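Local coordinates for serine-threonine phosphatase 2C (PDB 2I44), which probably removes phosphate from phosphoserine and phosphothreonine in proteins as a metal-dependent PP2C-family phosphatase, and binds calcium ions in this crystal, at residues Leu105-Tyr117 and Ser140-His154. Sequence-based numbering, arbitrary orientation.
Sequences LPQLLDQAVDDMY and SVTAVLAKGFVAVGH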
ATOM      1  N   LEU A 105      -4.532  -0.545  22.437  1.00 28.16           N
ATOM      2  CA  LEU A 105      -3.634  -0.867  21.332  1.00 28.60           C
ATOM      3  C   LEU A 105      -4.103  -0.370  19.963  1.00 28.01           C
ATOM      4  O   LEU A 105      -3.300   0.145  19.190  1.00 29.90           O
ATOM      5  CB  LEU A 105      -3.381  -2.381  21.287  1.00 26.19           C
ATOM      6  CG  LEU A 105      -2.261  -2.896  20.370  1.00 28.04           C
ATOM      7  CD1 LEU A 105      -0.950  -2.206  20.711  1.00 26.57           C
ATOM      8  CD2 LEU A 105      -2.112  -4.398  20.526  1.00 26.30           C
ATOM      9  N   PRO A 106      -5.404  -0.515  19.645  1.00 28.35           N
ATOM     10  CA  PRO A 106      -5.909  -0.057  18.346  1.00 27.60           C
ATOM     11  C   PRO A 106      -5.648   1.411  18.032  1.00 27.10           C
ATOM     12  O   PRO A 106      -5.159   1.734  16.949  1.00 26.59           O
ATOM     13  CB  PRO A 106      -7.398  -0.382  18.422  1.00 28.58           C
ATOM     14  CG  PRO A 106      -7.404  -1.633  19.242  1.00 29.16           C
ATOM     15  CD  PRO A 106      -6.443  -1.279  20.359  1.00 29.37           C
ATOM     16  N   GLN A 107      -5.966   2.306  18.965  1.00 26.17           N
ATOM     17  CA  GLN A 107      -5.738   3.723  18.715  1.00 26.71           C
ATOM     18  C   GLN A 107      -4.254   4.079  18.688  1.00 25.98           C
ATOM     19  O   GLN A 107      -3.853   5.023  18.005  1.00 24.72           O
ATOM     20  CB  GLN A 107      -6.466   4.594  19.745  1.00 30.30           C
ATOM     21  CG  GLN A 107      -7.971   4.716  19.500  1.00 35.63           C
ATOM     22  CD  GLN A 107      -8.315   4.947  18.023  1.00 39.05           C
ATOM     23  OE1 GLN A 107      -8.877   4.066  17.356  1.00 38.37           O
ATOM     24  NE2 GLN A 107      -7.971   6.129  17.507  1.00 37.98           N
ATOM     25  N   LEU A 108      -3.440   3.337  19.434  1.00 24.81           N
ATOM     26  CA  LEU A 108      -2.007   3.593  19.439  1.00 23.58           C
ATOM     27  C   LEU A 108      -1.443   3.189  18.078  1.00 23.38           C
ATOM     28  O   LEU A 108      -0.584   3.872  17.520  1.00 22.46           O
ATOM     29  CB  LEU A 108      -1.322   2.801  20.553  1.00 25.42           C
ATOM     30  CG  LEU A 108      -1.550   3.290  21.991  1.00 25.64           C
ATOM     31  CD1 LEU A 108      -0.872   2.340  22.967  1.00 28.36           C
ATOM     32  CD2 LEU A 108      -0.992   4.707  22.150  1.00 27.12           C
ATOM     33  N   LEU A 109      -1.943   2.079  17.540  1.00 22.36           N
ATOM     34  CA  LEU A 109      -1.501   1.598  16.235  1.00 21.94           C
ATOM     35  C   LEU A 109      -1.956   2.558  15.141  1.00 21.90           C
ATOM     36  O   LEU A 109      -1.212   2.841  14.208  1.00 23.32           O
ATOM     37  CB  LEU A 109      -2.060   0.199  15.956  1.00 21.12           C
ATOM     38  CG  LEU A 109      -1.538  -0.951  16.820  1.00 23.17           C
ATOM     39  CD1 LEU A 109      -2.260  -2.249  16.447  1.00 24.53           C
ATOM     40  CD2 LEU A 109      -0.038  -1.093  16.613  1.00 20.26           C
ATOM     41  N   ASP A 110      -3.185   3.048  15.257  1.00 21.33           N
ATOM     42  CA  ASP A 110      -3.736   3.983  14.287  1.00 21.44           C
ATOM     43  C   ASP A 110      -2.830   5.205  14.222  1.00 21.80           C
ATOM     44  O   ASP A 110      -2.341   5.588  13.152  1.00 19.05           O
ATOM     45  CB  ASP A 110      -5.161   4.394  14.705  1.00 24.85           C
ATOM     46  CG  ASP A 110      -5.742   5.508  13.837  1.00 28.56           C
ATOM     47  OD1 ASP A 110      -5.192   6.630  13.848  1.00 33.16           O
ATOM     48  OD2 ASP A 110      -6.760   5.270  13.151  1.00 30.66           O
ATOM     49  N   GLN A 111      -2.598   5.808  15.382  1.00 20.09           N
ATOM     50  CA  GLN A 111      -1.758   6.994  15.477  1.00 20.30           C
ATOM     51  C   GLN A 111      -0.339   6.774  14.956  1.00 18.71           C
ATOM     52  O   GLN A 111       0.234   7.649  14.305  1.00 19.35           O
ATOM     53  CB  GLN A 111      -1.702   7.472  16.933  1.00 21.35           C
ATOM     54  CG  GLN A 111      -0.895   8.736  17.138  1.00 22.67           C
ATOM     55  CD  GLN A 111      -1.492   9.925  16.413  1.00 24.66           C
ATOM     56  OE1 GLN A 111      -2.659  10.272  16.622  1.00 28.78           O
ATOM     57  NE2 GLN A 111      -0.699  10.557  15.555  1.00 24.49           N
ATOM     58  N   ALA A 112       0.237   5.611  15.243  1.00 19.35           N
ATOM     59  CA  ALA A 112       1.594   5.320  14.786  1.00 17.68           C
ATOM     60  C   ALA A 112       1.660   5.231  13.261  1.00 17.34           C
ATOM     61  O   ALA A 112       2.607   5.715  12.640  1.00 16.62           O
ATOM     62  CB  ALA A 112       2.093   4.013  15.410  1.00 19.61           C
ATOM     63  N   VAL A 113       0.664   4.594  12.659  1.00 15.40           N
ATOM     64  CA  VAL A 113       0.635   4.453  11.207  1.00 16.22           C
ATOM     65  C   VAL A 113       0.469   5.838  10.599  1.00 15.58           C
ATOM     66  O   VAL A 113       1.087   6.165   9.591  1.00 16.07           O
ATOM     67  CB  VAL A 113      -0.518   3.523  10.763  1.00 15.48           C
ATOM     68  CG1 VAL A 113      -0.667   3.534   9.244  1.00 13.16           C
ATOM     69  CG2 VAL A 113      -0.233   2.105  11.239  1.00 16.31           C
ATOM     70  N   ASP A 114      -0.352   6.662  11.236  1.00 16.95           N
ATOM     71  CA  ASP A 114      -0.570   8.010  10.746  1.00 19.65           C
ATOM     72  C   ASP A 114       0.750   8.778  10.766  1.00 17.86           C
ATOM     73  O   ASP A 114       1.096   9.464   9.799  1.00 15.48           O
ATOM     74  CB  ASP A 114      -1.603   8.737  11.609  1.00 20.59           C
ATOM     75  CG  ASP A 114      -2.174   9.954  10.911  1.00 25.70           C
ATOM     76  OD1 ASP A 114      -2.962   9.766   9.964  1.00 26.81           O
ATOM     77  OD2 ASP A 114      -1.826  11.093  11.291  1.00 25.36           O
ATOM     78  N   ASP A 115       1.480   8.663  11.874  1.00 18.14           N
ATOM     79  CA  ASP A 115       2.769   9.337  12.023  1.00 18.01           C
ATOM     80  C   ASP A 115       3.753   8.841  10.975  1.00 16.93           C
ATOM     81  O   ASP A 115       4.510   9.622  10.402  1.00 15.36           O
ATOM     82  CB  ASP A 115       3.352   9.076  13.412  1.00 21.23           C
ATOM     83  CG  ASP A 115       2.675   9.890  14.489  1.00 24.68           C
ATOM     84  OD1 ASP A 115       1.746  10.654  14.157  1.00 26.79           O
ATOM     85  OD2 ASP A 115       3.070   9.766  15.672  1.00 29.02           O
HETATM   86  N   MSE A 116       3.741   7.535  10.740  1.00 17.37           N
HETATM   87  CA  MSE A 116       4.631   6.931   9.755  1.00 18.75           C
HETATM   88  C   MSE A 116       4.441   7.544   8.368  1.00 18.47           C
HETATM   89  O   MSE A 116       5.402   7.966   7.720  1.00 16.40           O
HETATM   90  CB  MSE A 116       4.380   5.424   9.675  1.00 21.27           C
HETATM   91  CG  MSE A 116       5.165   4.724   8.571  1.00 24.51           C
HETATM   92 SE   MSE A 116       4.689   2.836   8.357  1.00 37.76          SE
HETATM   93  CE  MSE A 116       3.178   3.048   7.183  1.00 29.09           C
ATOM     94  N   TYR A 117       3.191   7.592   7.921  1.00 16.98           N
ATOM     95  CA  TYR A 117       2.882   8.141   6.610  1.00 17.70           C
ATOM     96  C   TYR A 117       3.355   9.576   6.441  1.00 17.33           C
ATOM     97  O   TYR A 117       4.112   9.880   5.525  1.00 15.43           O
ATOM     98  CB  TYR A 117       1.377   8.047   6.342  1.00 18.03           C
ATOM     99  CG  TYR A 117       0.984   6.750   5.669  1.00 17.78           C
ATOM    100  CD1 TYR A 117       1.097   6.599   4.284  1.00 16.81           C
ATOM    101  CD2 TYR A 117       0.567   5.648   6.420  1.00 17.45           C
ATOM    102  CE1 TYR A 117       0.803   5.379   3.666  1.00 17.77           C
ATOM    103  CE2 TYR A 117       0.276   4.425   5.810  1.00 17.19           C
ATOM    104  CZ  TYR A 117       0.396   4.299   4.434  1.00 17.68           C
ATOM    105  OH  TYR A 117       0.092   3.098   3.830  1.00 14.94           O
ATOM    106  N   SER A 140       0.478   3.549  -1.854  1.00 16.87           N
ATOM    107  CA  SER A 140       0.904   2.751  -0.730  1.00 16.87           C
ATOM    108  C   SER A 140      -0.247   2.024  -0.051  1.00 15.29           C
ATOM    109  O   SER A 140      -1.329   2.579   0.126  1.00 16.05           O
ATOM    110  CB  SER A 140       1.625   3.627   0.301  1.00 16.78           C
ATOM    111  OG  SER A 140       1.851   2.916   1.508  1.00 13.55           O
ATOM    112  N   VAL A 141      -0.007   0.760   0.272  1.00 13.96           N
ATOM    113  CA  VAL A 141      -0.942  -0.054   1.035  1.00 13.20           C
ATOM    114  C   VAL A 141      -0.011  -0.698   2.038  1.00 13.81           C
ATOM    115  O   VAL A 141       0.948  -1.370   1.655  1.00 14.70           O
ATOM    116  CB  VAL A 141      -1.629  -1.188   0.230  1.00 13.61           C
ATOM    117  CG1 VAL A 141      -2.746  -0.628  -0.598  1.00  8.29           C
ATOM    118  CG2 VAL A 141      -0.611  -1.934  -0.608  1.00 12.93           C
ATOM    119  N   THR A 142      -0.263  -0.463   3.318  1.00 14.70           N
ATOM    120  CA  THR A 142       0.575  -1.042   4.354  1.00 13.24           C
ATOM    121  C   THR A 142      -0.279  -1.747   5.391  1.00 14.23           C
ATOM    122  O   THR A 142      -1.460  -1.455   5.538  1.00 14.62           O
ATOM    123  CB  THR A 142       1.424   0.036   5.066  1.00 13.72           C
ATOM    124  OG1 THR A 142       0.562   1.023   5.648  1.00 10.83           O
ATOM    125  CG2 THR A 142       2.392   0.693   4.088  1.00 12.17           C
ATOM    126  N   ALA A 143       0.327  -2.690   6.097  1.00 15.22           N
ATOM    127  CA  ALA A 143      -0.364  -3.436   7.135  1.00 15.92           C
ATOM    128  C   ALA A 143       0.605  -3.678   8.278  1.00 16.60           C
ATOM    129  O   ALA A 143       1.715  -4.166   8.069  1.00 16.13           O
ATOM    130  CB  ALA A 143      -0.869  -4.773   6.586  1.00 14.15           C
ATOM    131  N   VAL A 144       0.189  -3.322   9.485  1.00 16.76           N
ATOM    132  CA  VAL A 144       1.026  -3.527  10.650  1.00 16.22           C
ATOM    133  C   VAL A 144       0.356  -4.574  11.541  1.00 18.02           C
ATOM    134  O   VAL A 144      -0.718  -4.336  12.093  1.00 16.55           O
ATOM    135  CB  VAL A 144       1.226  -2.204  11.425  1.00 16.04           C
ATOM    136  CG1 VAL A 144       2.017  -2.448  12.717  1.00 14.66           C
ATOM    137  CG2 VAL A 144       1.966  -1.203  10.542  1.00 16.57           C
ATOM    138  N   LEU A 145       0.978  -5.746  11.634  1.00 18.39           N
ATOM    139  CA  LEU A 145       0.469  -6.827  12.465  1.00 21.14           C
ATOM    140  C   LEU A 145       1.101  -6.687  13.845  1.00 22.90           C
ATOM    141  O   LEU A 145       2.322  -6.593  13.961  1.00 23.38           O
ATOM    142  CB  LEU A 145       0.845  -8.187  11.871  1.00 19.23           C
ATOM    143  CG  LEU A 145       0.553  -9.398  12.765  1.00 20.73           C
ATOM    144  CD1 LEU A 145      -0.950  -9.585  12.900  1.00 21.20           C
ATOM    145  CD2 LEU A 145       1.190 -10.648  12.171  1.00 16.44           C
ATOM    146  N   ALA A 146       0.273  -6.664  14.886  1.00 24.13           N
ATOM    147  CA  ALA A 146       0.768  -6.539  16.254  1.00 23.84           C
ATOM    148  C   ALA A 146      -0.245  -7.109  17.240  1.00 24.56           C
ATOM    149  O   ALA A 146      -1.369  -6.610  17.353  1.00 24.51           O
ATOM    150  CB  ALA A 146       1.047  -5.077  16.583  1.00 21.58           C
ATOM    151  N   LYS A 147       0.167  -8.163  17.940  1.00 25.65           N
ATOM    152  CA  LYS A 147      -0.654  -8.837  18.941  1.00 25.02           C
ATOM    153  C   LYS A 147      -2.117  -9.013  18.530  1.00 25.32           C
ATOM    154  O   LYS A 147      -3.024  -8.514  19.196  1.00 23.10           O
ATOM    155  CB  LYS A 147      -0.585  -8.079  20.272  1.00 26.82           C
ATOM    156  CG  LYS A 147      -1.086  -8.879  21.472  1.00 28.63           C
ATOM    157  CD  LYS A 147      -1.141  -8.032  22.738  1.00 32.22           C
ATOM    158  CE  LYS A 147      -1.641  -8.849  23.926  1.00 36.15           C
ATOM    159  NZ  LYS A 147      -1.837  -8.021  25.156  1.00 39.59           N
ATOM    160  N   GLY A 148      -2.341  -9.712  17.424  1.00 24.84           N
ATOM    161  CA  GLY A 148      -3.700  -9.960  16.975  1.00 26.27           C
ATOM    162  C   GLY A 148      -4.417  -8.837  16.254  1.00 27.38           C
ATOM    163  O   GLY A 148      -5.570  -9.000  15.861  1.00 27.98           O
ATOM    164  N   PHE A 149      -3.754  -7.700  16.078  1.00 26.57           N
ATOM    165  CA  PHE A 149      -4.365  -6.575  15.383  1.00 25.37           C
ATOM    166  C   PHE A 149      -3.596  -6.234  14.120  1.00 24.21           C
ATOM    167  O   PHE A 149      -2.371  -6.361  14.071  1.00 24.51           O
ATOM    168  CB  PHE A 149      -4.395  -5.336  16.280  1.00 25.83           C
ATOM    169  CG  PHE A 149      -5.400  -5.413  17.392  1.00 28.90           C
ATOM    170  CD1 PHE A 149      -6.759  -5.283  17.128  1.00 28.75           C
ATOM    171  CD2 PHE A 149      -4.989  -5.635  18.703  1.00 30.94           C
ATOM    172  CE1 PHE A 149      -7.698  -5.374  18.154  1.00 31.26           C
ATOM    173  CE2 PHE A 149      -5.916  -5.728  19.741  1.00 31.60           C
ATOM    174  CZ  PHE A 149      -7.276  -5.599  19.467  1.00 31.51           C
ATOM    175  N   VAL A 150      -4.324  -5.811  13.095  1.00 21.90           N
ATOM    176  CA  VAL A 150      -3.702  -5.408  11.849  1.00 21.44           C
ATOM    177  C   VAL A 150      -4.149  -3.987  11.566  1.00 20.38           C
ATOM    178  O   VAL A 150      -5.338  -3.724  11.375  1.00 16.40           O
ATOM    179  CB  VAL A 150      -4.107  -6.314  10.673  1.00 23.06           C
ATOM    180  CG1 VAL A 150      -3.492  -5.787   9.380  1.00 21.86           C
ATOM    181  CG2 VAL A 150      -3.625  -7.724  10.932  1.00 22.24           C
ATOM    182  N   ALA A 151      -3.183  -3.075  11.577  1.00 17.39           N
ATOM    183  CA  ALA A 151      -3.443  -1.674  11.309  1.00 16.86           C
ATOM    184  C   ALA A 151      -3.199  -1.431   9.826  1.00 16.48           C
ATOM    185  O   ALA A 151      -2.051  -1.373   9.381  1.00 18.10           O
ATOM    186  CB  ALA A 151      -2.512  -0.802  12.148  1.00 16.23           C
ATOM    187  N   VAL A 152      -4.281  -1.302   9.068  1.00 14.56           N
ATOM    188  CA  VAL A 152      -4.191  -1.066   7.637  1.00 14.09           C
ATOM    189  C   VAL A 152      -4.147   0.427   7.316  1.00 13.15           C
ATOM    190  O   VAL A 152      -4.940   1.218   7.835  1.00 12.29           O
ATOM    191  CB  VAL A 152      -5.401  -1.686   6.879  1.00 15.22           C
ATOM    192  CG1 VAL A 152      -5.328  -1.337   5.405  1.00 16.99           C
ATOM    193  CG2 VAL A 152      -5.413  -3.192   7.047  1.00 14.55           C
ATOM    194  N   GLY A 153      -3.210   0.802   6.458  1.00 12.69           N
ATOM    195  CA  GLY A 153      -3.092   2.184   6.045  1.00 11.70           C
ATOM    196  C   GLY A 153      -2.860   2.208   4.548  1.00 12.47           C
ATOM    197  O   GLY A 153      -2.345   1.234   3.988  1.00 14.41           O
ATOM    198  N   HIS A 154      -3.256   3.290   3.883  1.00 12.95           N
ATOM    199  CA  HIS A 154      -3.019   3.396   2.451  1.00 14.33           C
ATOM    200  C   HIS A 154      -3.164   4.794   1.882  1.00 14.32           C
ATOM    201  O   HIS A 154      -3.792   5.675   2.468  1.00 14.96           O
ATOM    202  CB  HIS A 154      -3.922   2.432   1.655  1.00 14.05           C
ATOM    203  CG  HIS A 154      -5.228   3.024   1.222  1.00 13.84           C
ATOM    204  ND1 HIS A 154      -6.279   3.231   2.089  1.00 15.78           N
ATOM    205  CD2 HIS A 154      -5.664   3.424   0.002  1.00 15.68           C
ATOM    206  CE1 HIS A 154      -7.306   3.726   1.423  1.00 16.95           C
ATOM    207  NE2 HIS A 154      -6.960   3.853   0.155  1.00 15.99           N
TER
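L109 and V113 of helix 98-130 sit on the β-hairpin of strands 137-146 and 149-155, joined by a type I' turn from A146 to F149. This is helix-on-sheet packing in the PP2C fold, a β-sandwich with helices on its outer faces. Segment 105-117 runs at 30° to strand 149-154, in the same N-to-C sense.

L109 CB meets A151 CB at 4.0 Å. With CG anti to the carbonyl carbon (chi1 -68°), the two methyls divide between the strands: CD1 rests on F149 CB at 3.8 Å, while CD2 reaches A146 CB. W85 of helix 83-92 also touches this leucine. One turn on, V113 CG2 contacts both A151 CB and V144 CG2.

Near the turn, P106 CG lies over one face of the F149 ring, 4.1 Å from its centroid, a CH-pi contact. L105 CD2 approaches the same ring obliquely.

At the far end the contact becomes polar. Y117 CE2 passes 4.0 Å from G153 C, where a CB would collide with the ring. The buried phenol is held by two hydroxyls of strand 137-146: Y117 OH is hydrogen-bonded to S140 OG (2.9 Å) and to T142 OG1 (2.8 Å).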